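Local coordinates for putative pachytene checkpoint protein 2 (Caenorhabditis elegans, PDB 4XGU), which binds and hydrolyses ATP as a protein-remodeling AAA+ ATPase of the PCH2 subfamily and probably plays a key role in chromosome recombination during meiosis, at residues Q126-E131 with L196-N201; S187-L192 with F248-E253; L210-H215 with D234-L239; D285-R288 with L294-C297. All blocks are in the same frame, centred on the assembly; numbering follows the deposited sequence.

How the contacts relate
The four contacts illustrate how an AAA+ sheet is covered on both faces. Contacts 1 and 2 share helix 185-199 on one face and meet where Leu127 CD1 packs against Phe248 CD1 at 3.8 Å; contacts 3 and 4 place helices 228-241 and 275-288 on the other. Strand 245-251 lies between strands 206-212 and 293-299, so contact 2 adjoins contacts 3 and 4, its centre about 12 Å from each of theirs. The two far-face helices are joined by Arg286, whose NH1 forms a salt bridge with Asp237 OD2 at 2.6 Å and whose NH2 forms another with Asp234 OD1. Contact 2 reaches ADP directly; the side chain of Ile212 is about 14 Å from a bound ADP.

Contact 1: residues Q126-E131 with L196-N201; sequences QLPCVE and LSIRMN
Ser197, near the C-terminal end of helix 185-199, meets Leu127 and Pro128 in a small, wholly buried apolar patch. Its CB touches Leu127 CB at 3.8 Å, so the side chains meet at their roots, close to the two backbones. The hydroxyl comes up against the proline ring, OG lying 4.0 Å from Pro128 CB and equally near CD, a van der Waals approach without a hydrogen bond across the contact. One residue further along the helix, Ile198 brings its CG1 to 3.9 Å from Pro128 CG, the two side chains crossing at about a right angle. In fold terms, the helix that follows the Walker A loop is here packed against the chain around Leu127 and Pro128, on strand 123-127 and the loop beyond it; the strand runs antiparallel to strand 206-212 in the central sheet. A cis peptide bond between Leu127 and Pro128 turns the chain at this point, and both side chains still face the helix. The serine hydroxyl is satisfied within its own helix: with OG between the backbone N and the carbonyl carbon (chi1 64°), it hydrogen-bonds to Gln194 O, and weakly to Ala193 O. Further out, the side chain of Gln194 also holds the loop, NE2 bonding to Cys129 O, while the backbone of Leu127 pairs with Ser207. Tyr98, on strand 95-98 of the Pch2 N-terminal domain, touches both Pro128 and Ile198.

Contact 2: residues S187-L192 with F248-E253; sequences SLCKGL and FVLIDE. With ADP (adenosine-5'-diphosphate), chain H.
Within the P-loop NTPase core, Leu250 of strand 245-251 packs under Cys189 and Lys190 of helix 185-199. Its two methyls divide the work. CD1 lies 3.6 Å from Cys189 CB, the closest approach between the segments, and 3.7 Å from its SG, while CD2 meets the aliphatic part of Lys190, 4.1 Å from CE. Leu250 carries CG anti to its backbone nitrogen (chi1 175°), which sends the fork up toward the helix. Lys190, whose CB points away, folds back at chi2 (-78°) and lays CD and CE across the CD2 methyl at about a right angle. The sequence FVLIDE, hydrophobic residues ending in Asp252 and Glu253, is consistent with a Walker B strand; the contact would then set that strand against the helix that follows the Walker A loop. With an alanine in place of Leu250 both methyls would go, and Cys189 would probably face a gap while the lysine chain became freer to turn. At the start of the helical segment Ser187 grips the alpha-phosphate of ADP: its N donates to O1A at 2.8 Å (154°) and its OG to the same oxygen at 3.2 Å. Thr186 N, Gly184 N and Lys185 NZ also bond to the nucleotide.

Contact 3: residues L210-H215 with D234-L239; sequences LEINSH and DQIDEL
Leu210 and Ile236 form the tight part of this contact between strand 206-212 and helix 228-241. One methyl makes the close approach: Leu210 CD1 pushes into the fork of the isoleucine, 3.5 Å from Ile236 CG1 and 3.6 Å from CG2, with CB only 3.9 Å away. The two side chains cross obliquely. Ile236 turns its fork this way: CG1 is anti to the carbonyl carbon (chi1 -42°) and CG2 anti to the backbone nitrogen, and the two branches straddle the incoming methyl. Elsewhere the fit is looser. Ile212 CD1 stays 4.4 Å from Ile236 CD1, and on the other flank Leu239 CD2 is equally far from Leu210 CD1. That second flank is the more open one, for Leu239 is partly exposed, and the neighbouring Gln235 and Glu238 are exposed to solvent. The axes of the short strand and helix segments approach to 11.2 Å and run nearly antiparallel, at 163°, as expected where a helix returns the chain between parallel strands in a beta-alpha-beta crossover. Strand 245-251, which follows the helix, lies beside strand 206-212, and its Val249 touches both Ile212 and Ile236; Met232 and Phe233 of the same helix also pack on Ile212.

Contact 4: residues D285-R288 with L294-C297; sequences DRIR and LILC
Ile295, on strand 293-299, packs against Ile287 and Arg288 of helix 275-288. Helix and strand follow one another in the AAA+ core, whose parallel strands run in the order 315-318, 174-178, 293-299, 245-251, 206-212, the 51432 arrangement of this class of P-loop ATPase. The contact is apolar across its two segments. Ile287 CG2 and Ile295 CG2 meet methyl to methyl at 3.9 Å, the two side chains slanting past each other. The longer branch of Ile295 takes the second partner: CG1 stands between the backbone nitrogen and the carbonyl carbon (chi1 57°), which carries CD1 to 4.0 Å from Arg288 CB. One isoleucine thus spreads its two arms over two consecutive residues, and Arg288 takes part through the root of its side chain. The apolar packing extends further, since Val249 and Leu174 touch Ile295 from the strands on its two sides, while Phe233 and Ile236 of helix 228-241 touch Ile287. The polar bonds of these residues all reach partners outside the two segments: the backbone of Ile295 pairs with Arg173 and Ile175, and Asp285 OD1 forms a salt bridge with Arg312 NE of the same chain. The guanidinium of Arg288 leads away from the strand, its chain bent at chi3 (-81°), and its NH2 makes a weak hydrogen bond to Asn172 OD1.

Contact 1: residues Q126-E131 with L196-N201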
loop_
_atom_site.group_PDB
_atom_site.type_symbol
_atom_site.label_atom_id
_atom_site.label_comp_id
_atom_site.label_asym_id
_atom_site.label_seq_id
_atom_site.Cartn_x
_atom_site.Cartn_y
_atom_site.Cartn_z
ATOM N N GLN B 126 -13.996 -9.222 -41.299
ATOM C CA GLN B 126 -14.591 -10.324 -42.042
ATOM C C GLN B 126 -13.491 -11.134 -42.725
ATOM O O GLN B 126 -12.763 -10.610 -43.568
ATOM C CB GLN B 126 -15.588 -9.786 -43.073
ATOM C CG GLN B 126 -16.506 -10.833 -43.675
ATOM C CD GLN B 126 -17.490 -11.389 -42.668
ATOM O OE1 GLN B 126 -17.899 -10.696 -41.736
ATOM N NE2 GLN B 126 -17.870 -12.650 -42.845
ATOM N N LEU B 127 -13.365 -12.410 -42.370
ATOM C CA LEU B 127 -12.256 -13.225 -42.868
ATOM C C LEU B 127 -12.655 -14.200 -43.974
ATOM O O LEU B 127 -13.674 -14.886 -43.864
ATOM C CB LEU B 127 -11.619 -14.006 -41.720
ATOM C CG LEU B 127 -10.948 -13.161 -40.641
ATOM C CD1 LEU B 127 -10.174 -14.053 -39.679
ATOM C CD2 LEU B 127 -10.040 -12.120 -41.275
ATOM N N PRO B 128 -11.832 -14.287 -45.033
ATOM C CA PRO B 128 -10.594 -13.515 -45.229
ATOM C C PRO B 128 -10.816 -12.164 -45.909
ATOM O O PRO B 128 -11.612 -12.068 -46.840
ATOM C CB PRO B 128 -9.759 -14.428 -46.124
ATOM C CG PRO B 128 -10.766 -15.183 -46.916
ATOM C CD PRO B 128 -11.970 -15.365 -46.028
ATOM N N CYS B 129 -10.111 -11.134 -45.448
ATOM C CA CYS B 129 -10.289 -9.777 -45.969
ATOM C C CYS B 129 -9.143 -9.322 -46.851
ATOM O O CYS B 129 -8.087 -9.938 -46.864
ATOM C CB CYS B 129 -10.453 -8.776 -44.821
ATOM S SG CYS B 129 -9.099 -8.783 -43.634
ATOM N N VAL B 130 -9.338 -8.213 -47.560
ATOM C CA VAL B 130 -8.306 -7.722 -48.471
ATOM C C VAL B 130 -7.074 -7.252 -47.721
ATOM O O VAL B 130 -5.981 -7.308 -48.261
ATOM C CB VAL B 130 -8.819 -6.573 -49.379
ATOM C CG1 VAL B 130 -10.194 -6.822 -49.811
ATOM C CG2 VAL B 130 -8.796 -5.235 -48.678
ATOM N N GLU B 131 -7.247 -6.844 -46.467
ATOM C CA GLU B 131 -6.185 -6.171 -45.735
ATOM C C GLU B 131 -5.137 -7.137 -45.202
ATOM O O GLU B 131 -3.977 -6.771 -45.027
ATOM C CB GLU B 131 -6.777 -5.353 -44.586
ATOM C CG GLU B 131 -7.596 -4.140 -45.027
ATOM C CD GLU B 131 -9.039 -4.480 -45.375
ATOM O OE1 GLU B 131 -9.386 -5.679 -45.396
ATOM O OE2 GLU B 131 -9.830 -3.542 -45.620
ATOM N N LEU B 196 -6.117 -19.741 -41.490
ATOM C CA LEU B 196 -7.002 -20.685 -40.818
ATOM C C LEU B 196 -8.437 -20.578 -41.319
ATOM O O LEU B 196 -9.114 -21.588 -41.483
ATOM C CB LEU B 196 -6.960 -20.468 -39.310
ATOM C CG LEU B 196 -5.689 -20.960 -38.618
ATOM C CD1 LEU B 196 -5.716 -20.583 -37.153
ATOM C CD2 LEU B 196 -5.538 -22.467 -38.781
ATOM N N SER B 197 -8.893 -19.354 -41.567
ATOM C CA SER B 197 -10.241 -19.131 -42.083
ATOM C C SER B 197 -10.438 -19.800 -43.444
ATOM O O SER B 197 -11.526 -20.281 -43.757
ATOM C CB SER B 197 -10.528 -17.635 -42.192
ATOM O OG SER B 197 -9.672 -17.029 -43.144
ATOM N N ILE B 198 -9.381 -19.827 -44.247
ATOM C CA ILE B 198 -9.427 -20.484 -45.550
ATOM C C ILE B 198 -9.244 -21.995 -45.405
ATOM O O ILE B 198 -9.955 -22.777 -46.034
ATOM C CB ILE B 198 -8.352 -19.924 -46.500
ATOM C CG1 ILE B 198 -8.603 -18.439 -46.770
ATOM C CG2 ILE B 198 -8.333 -20.698 -47.807
ATOM C CD1 ILE B 198 -7.469 -17.756 -47.494
ATOM N N ARG B 199 -8.291 -22.396 -44.567
ATOM C CA ARG B 199 -8.030 -23.808 -44.299
ATOM C C ARG B 199 -9.269 -24.538 -43.788
ATOM O O ARG B 199 -9.516 -25.686 -44.152
ATOM C CB ARG B 199 -6.901 -23.953 -43.280
ATOM C CG ARG B 199 -5.511 -24.089 -43.876
ATOM C CD ARG B 199 -5.018 -25.523 -43.756
ATOM N NE ARG B 199 -3.602 -25.592 -43.402
ATOM C CZ ARG B 199 -3.119 -26.309 -42.391
ATOM N NH1 ARG B 199 -3.940 -27.022 -41.630
ATOM N NH2 ARG B 199 -1.817 -26.315 -42.142
ATOM N N MET B 200 -10.041 -23.863 -42.944
ATOM C CA MET B 200 -11.210 -24.468 -42.320
ATOM C C MET B 200 -12.509 -24.064 -43.013
ATOM O O MET B 200 -13.592 -24.225 -42.450
ATOM C CB MET B 200 -11.283 -24.077 -40.840
ATOM C CG MET B 200 -10.008 -24.328 -40.048
ATOM S SD MET B 200 -9.774 -26.053 -39.587
ATOM C CE MET B 200 -8.137 -25.982 -38.862
ATOM N N ASN B 201 -12.407 -23.540 -44.231
ATOM C CA ASN B 201 -13.577 -23.001 -44.916
ATOM C C ASN B 201 -14.591 -24.083 -45.279
ATOM O O ASN B 201 -15.776 -23.801 -45.449
ATOM C CB ASN B 201 -13.158 -22.229 -46.169
ATOM C CG ASN B 201 -12.696 -23.136 -47.290
ATOM O OD1 ASN B 201 -12.259 -24.264 -47.058
ATOM N ND2 ASN B 201 -12.783 -22.641 -48.516
#

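Contact 2: residues S187-L192 with F248-E253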
loop_
_atom_site.group_PDB
_atom_site.type_symbol
_atom_site.label_atom_id
_atom_site.label_comp_id
_atom_site.label_asym_id
_atom_site.label_seq_id
_atom_site.Cartn_x
_atom_site.Cartn_y
_atom_site.Cartn_z
ATOM N N SER B 187 0.983 -8.861 -36.729
ATOM C CA SER B 187 0.944 -9.315 -38.117
ATOM C C SER B 187 0.857 -10.834 -38.203
ATOM O O SER B 187 0.159 -11.374 -39.062
ATOM C CB SER B 187 2.170 -8.813 -38.881
ATOM O OG SER B 187 2.134 -7.405 -39.038
ATOM N N LEU B 188 1.567 -11.517 -37.309
ATOM C CA LEU B 188 1.485 -12.971 -37.218
ATOM C C LEU B 188 0.058 -13.419 -36.924
ATOM O O LEU B 188 -0.461 -14.330 -37.564
ATOM C CB LEU B 188 2.427 -13.502 -36.135
ATOM C CG LEU B 188 3.912 -13.610 -36.478
ATOM C CD1 LEU B 188 4.690 -14.137 -35.283
ATOM C CD2 LEU B 188 4.113 -14.512 -37.683
ATOM N N CYS B 189 -0.573 -12.770 -35.951
ATOM C CA CYS B 189 -1.938 -13.106 -35.569
ATOM C C CYS B 189 -2.922 -12.854 -36.704
ATOM O O CYS B 189 -3.823 -13.658 -36.936
ATOM C CB CYS B 189 -2.361 -12.311 -34.335
ATOM S SG CYS B 189 -1.541 -12.815 -32.813
ATOM N N LYS B 190 -2.750 -11.735 -37.400
ATOM C CA LYS B 190 -3.613 -11.401 -38.524
ATOM C C LYS B 190 -3.497 -12.471 -39.602
ATOM O O LYS B 190 -4.495 -13.070 -40.010
ATOM C CB LYS B 190 -3.253 -10.033 -39.108
ATOM C CG LYS B 190 -3.213 -8.882 -38.117
ATOM C CD LYS B 190 -4.599 -8.384 -37.764
ATOM C CE LYS B 190 -4.572 -6.922 -37.333
ATOM N NZ LYS B 190 -4.100 -6.021 -38.425
ATOM N N GLY B 191 -2.270 -12.713 -40.051
ATOM C CA GLY B 191 -2.018 -13.649 -41.132
ATOM C C GLY B 191 -2.407 -15.068 -40.783
ATOM O O GLY B 191 -2.891 -15.818 -41.636
ATOM N N LEU B 192 -2.189 -15.436 -39.524
ATOM C CA LEU B 192 -2.524 -16.772 -39.042
ATOM C C LEU B 192 -4.023 -17.031 -39.137
ATOM O O LEU B 192 -4.454 -18.075 -39.626
ATOM C CB LEU B 192 -2.050 -16.948 -37.602
ATOM C CG LEU B 192 -2.510 -18.213 -36.887
ATOM C CD1 LEU B 192 -1.973 -19.447 -37.590
ATOM C CD2 LEU B 192 -2.063 -18.173 -35.439
ATOM N N PHE B 248 -12.337 -15.108 -34.217
ATOM C CA PHE B 248 -10.983 -14.876 -33.737
ATOM C C PHE B 248 -10.955 -13.631 -32.869
ATOM O O PHE B 248 -11.479 -12.589 -33.257
ATOM C CB PHE B 248 -10.006 -14.720 -34.902
ATOM C CG PHE B 248 -9.727 -15.994 -35.641
ATOM C CD1 PHE B 248 -10.532 -16.392 -36.696
ATOM C CD2 PHE B 248 -8.649 -16.789 -35.292
ATOM C CE1 PHE B 248 -10.273 -17.565 -37.385
ATOM C CE2 PHE B 248 -8.384 -17.962 -35.974
ATOM C CZ PHE B 248 -9.196 -18.350 -37.023
ATOM N N VAL B 249 -10.344 -13.733 -31.696
ATOM C CA VAL B 249 -10.221 -12.569 -30.834
ATOM C C VAL B 249 -8.761 -12.194 -30.649
ATOM O O VAL B 249 -7.989 -12.938 -30.046
ATOM C CB VAL B 249 -10.867 -12.806 -29.464
ATOM C CG1 VAL B 249 -10.657 -11.597 -28.568
ATOM C CG2 VAL B 249 -12.349 -13.107 -29.625
ATOM N N LEU B 250 -8.386 -11.038 -31.185
ATOM C CA LEU B 250 -7.032 -10.532 -31.030
ATOM C C LEU B 250 -6.987 -9.468 -29.940
ATOM O O LEU B 250 -7.837 -8.579 -29.892
ATOM C CB LEU B 250 -6.514 -9.962 -32.352
ATOM C CG LEU B 250 -5.137 -9.299 -32.293
ATOM C CD1 LEU B 250 -4.086 -10.302 -31.851
ATOM C CD2 LEU B 250 -4.770 -8.693 -33.635
ATOM N N ILE B 251 -5.996 -9.570 -29.061
ATOM C CA ILE B 251 -5.823 -8.609 -27.980
ATOM C C ILE B 251 -4.399 -8.052 -27.988
ATOM O O ILE B 251 -3.435 -8.782 -27.761
ATOM C CB ILE B 251 -6.135 -9.248 -26.614
ATOM C CG1 ILE B 251 -7.578 -9.756 -26.589
ATOM C CG2 ILE B 251 -5.900 -8.254 -25.490
ATOM C CD1 ILE B 251 -7.877 -10.711 -25.461
ATOM N N ASP B 252 -4.276 -6.756 -28.257
ATOM C CA ASP B 252 -2.972 -6.112 -28.376
ATOM C C ASP B 252 -2.560 -5.413 -27.085
ATOM O O ASP B 252 -3.415 -4.982 -26.313
ATOM C CB ASP B 252 -2.982 -5.109 -29.529
ATOM C CG ASP B 252 -3.360 -5.745 -30.852
ATOM O OD1 ASP B 252 -2.849 -6.846 -31.150
ATOM O OD2 ASP B 252 -4.170 -5.148 -31.593
ATOM N N GLU B 253 -1.248 -5.295 -26.875
ATOM C CA GLU B 253 -0.685 -4.645 -25.690
ATOM C C GLU B 253 -1.338 -5.138 -24.405
ATOM O O GLU B 253 -1.811 -4.338 -23.598
ATOM C CB GLU B 253 -0.830 -3.125 -25.790
ATOM C CG GLU B 253 0.176 -2.460 -26.710
ATOM C CD GLU B 253 0.865 -1.275 -26.055
ATOM O OE1 GLU B 253 0.295 -0.705 -25.098
ATOM O OE2 GLU B 253 1.981 -0.919 -26.492
HETATM P PB ADP H . 4.055 -5.767 -33.054
HETATM O O1B ADP H . 5.352 -6.438 -32.679
HETATM O O2B ADP H . 2.866 -6.696 -33.056
HETATM O O3B ADP H . 3.809 -4.450 -32.350
HETATM P PA ADP H . 3.053 -5.348 -35.663
HETATM O O1A ADP H . 2.619 -6.772 -35.915
HETATM O O2A ADP H . 2.047 -4.318 -35.202
HETATM O O3A ADP H . 4.273 -5.372 -34.606
HETATM O "O5'" ADP H . 3.709 -4.809 -37.030
HETATM C "C5'" ADP H . 5.044 -4.316 -37.081
HETATM C "C4'" ADP H . 5.340 -3.857 -38.503
HETATM O "O4'" ADP H . 6.732 -4.024 -38.778
HETATM C "C3'" ADP H . 4.571 -4.678 -39.525
HETATM O "O3'" ADP H . 3.555 -3.879 -40.138
HETATM C "C2'" ADP H . 5.591 -5.118 -40.554
HETATM O "O2'" ADP H . 5.418 -4.365 -41.759
HETATM C "C1'" ADP H . 6.952 -4.813 -39.949
HETATM N N9 ADP H . 7.582 -6.087 -39.519
HETATM C C8 ADP H . 7.832 -6.433 -38.242
HETATM N N7 ADP H . 8.414 -7.657 -38.161
HETATM C C5 ADP H . 8.544 -8.118 -39.416
HETATM C C6 ADP H . 9.078 -9.347 -40.042
HETATM N N6 ADP H . 9.599 -10.340 -39.283
HETATM N N1 ADP H . 9.030 -9.440 -41.388
HETATM C C2 ADP H . 8.513 -8.453 -42.147
HETATM N N3 ADP H . 8.009 -7.309 -41.647
HETATM C C4 ADP H . 7.997 -7.083 -40.310
#

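Contact 3: residues L210-H215 with D234-L239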
loop_
_atom_site.group_PDB
_atom_site.type_symbol
_atom_site.label_atom_id
_atom_site.label_comp_id
_atom_site.label_asym_id
_atom_site.label_seq_id
_atom_site.Cartn_x
_atom_site.Cartn_y
_atom_site.Cartn_z
ATOM N N LEU B 210 -12.542 -10.430 -34.246
ATOM C CA LEU B 210 -12.713 -9.252 -33.409
ATOM C C LEU B 210 -11.388 -8.820 -32.805
ATOM O O LEU B 210 -10.758 -9.570 -32.059
ATOM C CB LEU B 210 -13.733 -9.524 -32.307
ATOM C CG LEU B 210 -15.181 -9.403 -32.777
ATOM C CD1 LEU B 210 -16.129 -10.030 -31.779
ATOM C CD2 LEU B 210 -15.526 -7.938 -32.998
ATOM N N GLU B 211 -10.966 -7.606 -33.137
ATOM C CA GLU B 211 -9.705 -7.079 -32.640
ATOM C C GLU B 211 -9.934 -6.052 -31.538
ATOM O O GLU B 211 -10.709 -5.111 -31.705
ATOM C CB GLU B 211 -8.901 -6.461 -33.783
ATOM C CG GLU B 211 -7.544 -5.929 -33.361
ATOM C CD GLU B 211 -6.744 -5.386 -34.525
ATOM O OE1 GLU B 211 -7.279 -5.353 -35.655
ATOM O OE2 GLU B 211 -5.577 -4.994 -34.306
ATOM N N ILE B 212 -9.254 -6.238 -30.412
ATOM C CA ILE B 212 -9.400 -5.352 -29.263
ATOM C C ILE B 212 -8.080 -4.656 -28.930
ATOM O O ILE B 212 -7.008 -5.242 -29.091
ATOM C CB ILE B 212 -9.892 -6.124 -28.019
ATOM C CG1 ILE B 212 -11.029 -7.077 -28.391
ATOM C CG2 ILE B 212 -10.334 -5.166 -26.926
ATOM C CD1 ILE B 212 -11.526 -7.916 -27.229
ATOM N N ASN B 213 -8.174 -3.403 -28.490
ATOM C CA ASN B 213 -7.037 -2.654 -27.955
ATOM C C ASN B 213 -5.953 -2.351 -28.988
ATOM O O ASN B 213 -4.767 -2.561 -28.733
ATOM C CB ASN B 213 -6.425 -3.411 -26.770
ATOM C CG ASN B 213 -5.585 -2.523 -25.880
ATOM O OD1 ASN B 213 -5.863 -1.334 -25.734
ATOM N ND2 ASN B 213 -4.550 -3.096 -25.280
ATOM N N SER B 214 -6.357 -1.845 -30.149
ATOM C CA SER B 214 -5.402 -1.501 -31.197
ATOM C C SER B 214 -5.460 -0.015 -31.552
ATOM O O SER B 214 -6.352 0.419 -32.283
ATOM C CB SER B 214 -5.655 -2.343 -32.448
ATOM O OG SER B 214 -6.880 -1.986 -33.062
ATOM N N HIS B 215 -4.510 0.760 -31.035
ATOM C CA HIS B 215 -3.494 0.246 -30.122
ATOM C C HIS B 215 -3.520 1.040 -28.821
ATOM O O HIS B 215 -3.377 2.262 -28.833
ATOM C CB HIS B 215 -2.089 0.300 -30.742
ATOM C CG HIS B 215 -2.059 0.763 -32.168
ATOM N ND1 HIS B 215 -1.287 1.827 -32.585
ATOM C CD2 HIS B 215 -2.672 0.290 -33.280
ATOM C CE1 HIS B 215 -1.441 2.002 -33.884
ATOM N NE2 HIS B 215 -2.279 1.082 -34.330
ATOM N N ASP B 234 -19.937 -9.899 -24.433
ATOM C CA ASP B 234 -21.279 -10.449 -24.602
ATOM C C ASP B 234 -21.678 -10.472 -26.075
ATOM O O ASP B 234 -22.409 -11.360 -26.517
ATOM C CB ASP B 234 -22.301 -9.647 -23.794
ATOM C CG ASP B 234 -22.441 -10.148 -22.369
ATOM O OD1 ASP B 234 -22.500 -11.381 -22.175
ATOM O OD2 ASP B 234 -22.491 -9.310 -21.443
ATOM N N GLN B 235 -21.194 -9.491 -26.829
ATOM C CA GLN B 235 -21.440 -9.445 -28.265
ATOM C C GLN B 235 -20.624 -10.512 -28.986
ATOM O O GLN B 235 -21.105 -11.140 -29.930
ATOM C CB GLN B 235 -21.116 -8.063 -28.830
ATOM C CG GLN B 235 -21.265 -7.980 -30.336
ATOM C CD GLN B 235 -21.273 -6.556 -30.847
ATOM O OE1 GLN B 235 -20.771 -5.644 -30.192
ATOM N NE2 GLN B 235 -21.856 -6.358 -32.024
ATOM N N ILE B 236 -19.386 -10.710 -28.540
ATOM C CA ILE B 236 -18.548 -11.775 -29.076
ATOM C C ILE B 236 -19.215 -13.114 -28.826
ATOM O O ILE B 236 -19.182 -14.009 -29.672
ATOM C CB ILE B 236 -17.146 -11.797 -28.440
ATOM C CG1 ILE B 236 -16.591 -10.384 -28.288
ATOM C CG2 ILE B 236 -16.205 -12.671 -29.261
ATOM C CD1 ILE B 236 -15.190 -10.342 -27.720
ATOM N N ASP B 237 -19.827 -13.237 -27.652
ATOM C CA ASP B 237 -20.499 -14.465 -27.258
ATOM C C ASP B 237 -21.637 -14.792 -28.219
ATOM O O ASP B 237 -21.762 -15.931 -28.665
ATOM C CB ASP B 237 -21.022 -14.353 -25.827
ATOM C CG ASP B 237 -21.357 -15.701 -25.221
ATOM O OD1 ASP B 237 -22.144 -16.458 -25.827
ATOM O OD2 ASP B 237 -20.823 -16.013 -24.136
ATOM N N GLU B 238 -22.459 -13.793 -28.534
ATOM C CA GLU B 238 -23.555 -13.978 -29.485
ATOM C C GLU B 238 -23.037 -14.456 -30.834
ATOM O O GLU B 238 -23.628 -15.336 -31.460
ATOM C CB GLU B 238 -24.347 -12.682 -29.666
ATOM C CG GLU B 238 -25.498 -12.507 -28.691
ATOM C CD GLU B 238 -26.558 -11.562 -29.221
ATOM O OE1 GLU B 238 -26.378 -11.038 -30.340
ATOM O OE2 GLU B 238 -27.575 -11.348 -28.523
ATOM N N LEU B 239 -21.928 -13.871 -31.274
ATOM C CA LEU B 239 -21.298 -14.262 -32.527
ATOM C C LEU B 239 -20.743 -15.676 -32.412
ATOM O O LEU B 239 -20.682 -16.413 -33.396
ATOM C CB LEU B 239 -20.191 -13.275 -32.897
ATOM C CG LEU B 239 -20.090 -12.876 -34.368
ATOM C CD1 LEU B 239 -21.455 -12.481 -34.903
ATOM C CD2 LEU B 239 -19.105 -11.732 -34.531
#

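Contact 4: residues D285-R288 with L294-C297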
loop_
_atom_site.group_PDB
_atom_site.type_symbol
_atom_site.label_atom_id
_atom_site.label_comp_id
_atom_site.label_asym_id
_atom_site.label_seq_id
_atom_site.Cartn_x
_atom_site.Cartn_y
_atom_site.Cartn_z
ATOM N N ASP B 285 -12.392 -16.444 -20.074
ATOM C CA ASP B 285 -12.711 -17.827 -19.738
ATOM C C ASP B 285 -14.021 -18.304 -20.358
ATOM O O ASP B 285 -14.126 -19.454 -20.789
ATOM C CB ASP B 285 -12.770 -18.003 -18.222
ATOM C CG ASP B 285 -11.411 -18.283 -17.616
ATOM O OD1 ASP B 285 -10.413 -17.714 -18.105
ATOM O OD2 ASP B 285 -11.342 -19.082 -16.658
ATOM N N ARG B 286 -15.018 -17.425 -20.393
ATOM C CA ARG B 286 -16.310 -17.773 -20.972
ATOM C C ARG B 286 -16.183 -18.067 -22.457
ATOM O O ARG B 286 -16.770 -19.016 -22.974
ATOM C CB ARG B 286 -17.321 -16.646 -20.759
ATOM C CG ARG B 286 -18.586 -16.801 -21.593
ATOM C CD ARG B 286 -19.736 -15.990 -21.027
ATOM N NE ARG B 286 -19.509 -14.556 -21.148
ATOM C CZ ARG B 286 -20.319 -13.725 -21.797
ATOM N NH1 ARG B 286 -21.415 -14.187 -22.384
ATOM N NH2 ARG B 286 -20.035 -12.430 -21.857
ATOM N N ILE B 287 -15.395 -17.242 -23.130
ATOM C CA ILE B 287 -15.273 -17.284 -24.577
ATOM C C ILE B 287 -14.529 -18.526 -25.088
ATOM O O ILE B 287 -14.966 -19.168 -26.048
ATOM C CB ILE B 287 -14.578 -16.002 -25.072
ATOM C CG1 ILE B 287 -15.561 -14.833 -25.023
ATOM C CG2 ILE B 287 -14.037 -16.170 -26.467
ATOM C CD1 ILE B 287 -15.231 -13.719 -25.984
ATOM N N ARG B 288 -13.423 -18.870 -24.432
ATOM C CA ARG B 288 -12.574 -19.977 -24.871
ATOM C C ARG B 288 -13.248 -21.348 -24.771
ATOM O O ARG B 288 -12.787 -22.312 -25.383
ATOM C CB ARG B 288 -11.274 -19.990 -24.063
ATOM C CG ARG B 288 -11.476 -19.787 -22.574
ATOM C CD ARG B 288 -10.176 -19.921 -21.804
ATOM N NE ARG B 288 -9.841 -21.320 -21.561
ATOM C CZ ARG B 288 -8.761 -21.726 -20.904
ATOM N NH1 ARG B 288 -7.903 -20.839 -20.424
ATOM N NH2 ARG B 288 -8.539 -23.024 -20.728
ATOM N N LEU B 294 -11.366 -18.851 -31.154
ATOM C CA LEU B 294 -9.928 -18.863 -30.940
ATOM C C LEU B 294 -9.438 -17.472 -30.554
ATOM O O LEU B 294 -9.672 -16.504 -31.278
ATOM C CB LEU B 294 -9.216 -19.351 -32.198
ATOM C CG LEU B 294 -7.748 -19.721 -32.040
ATOM C CD1 LEU B 294 -7.611 -20.789 -30.977
ATOM C CD2 LEU B 294 -7.206 -20.208 -33.365
ATOM N N ILE B 295 -8.762 -17.366 -29.415
ATOM C CA ILE B 295 -8.315 -16.059 -28.940
ATOM C C ILE B 295 -6.792 -15.931 -28.984
ATOM O O ILE B 295 -6.063 -16.823 -28.547
ATOM C CB ILE B 295 -8.833 -15.777 -27.514
ATOM C CG1 ILE B 295 -8.381 -16.861 -26.542
ATOM C CG2 ILE B 295 -10.350 -15.729 -27.505
ATOM C CD1 ILE B 295 -9.087 -16.799 -25.204
ATOM N N LEU B 296 -6.321 -14.817 -29.536
ATOM C CA LEU B 296 -4.890 -14.591 -29.713
ATOM C C LEU B 296 -4.441 -13.334 -28.976
ATOM O O LEU B 296 -5.068 -12.283 -29.088
ATOM C CB LEU B 296 -4.539 -14.476 -31.199
ATOM C CG LEU B 296 -4.908 -15.632 -32.134
ATOM C CD1 LEU B 296 -6.309 -15.466 -32.705
ATOM C CD2 LEU B 296 -3.887 -15.747 -33.248
ATOM N N CYS B 297 -3.349 -13.449 -28.229
ATOM C CA CYS B 297 -2.837 -12.332 -27.443
ATOM C C CYS B 297 -1.399 -11.987 -27.822
ATOM O O CYS B 297 -0.616 -12.862 -28.193
ATOM C CB CYS B 297 -2.917 -12.656 -25.950
ATOM S SG CYS B 297 -4.571 -13.088 -25.368
#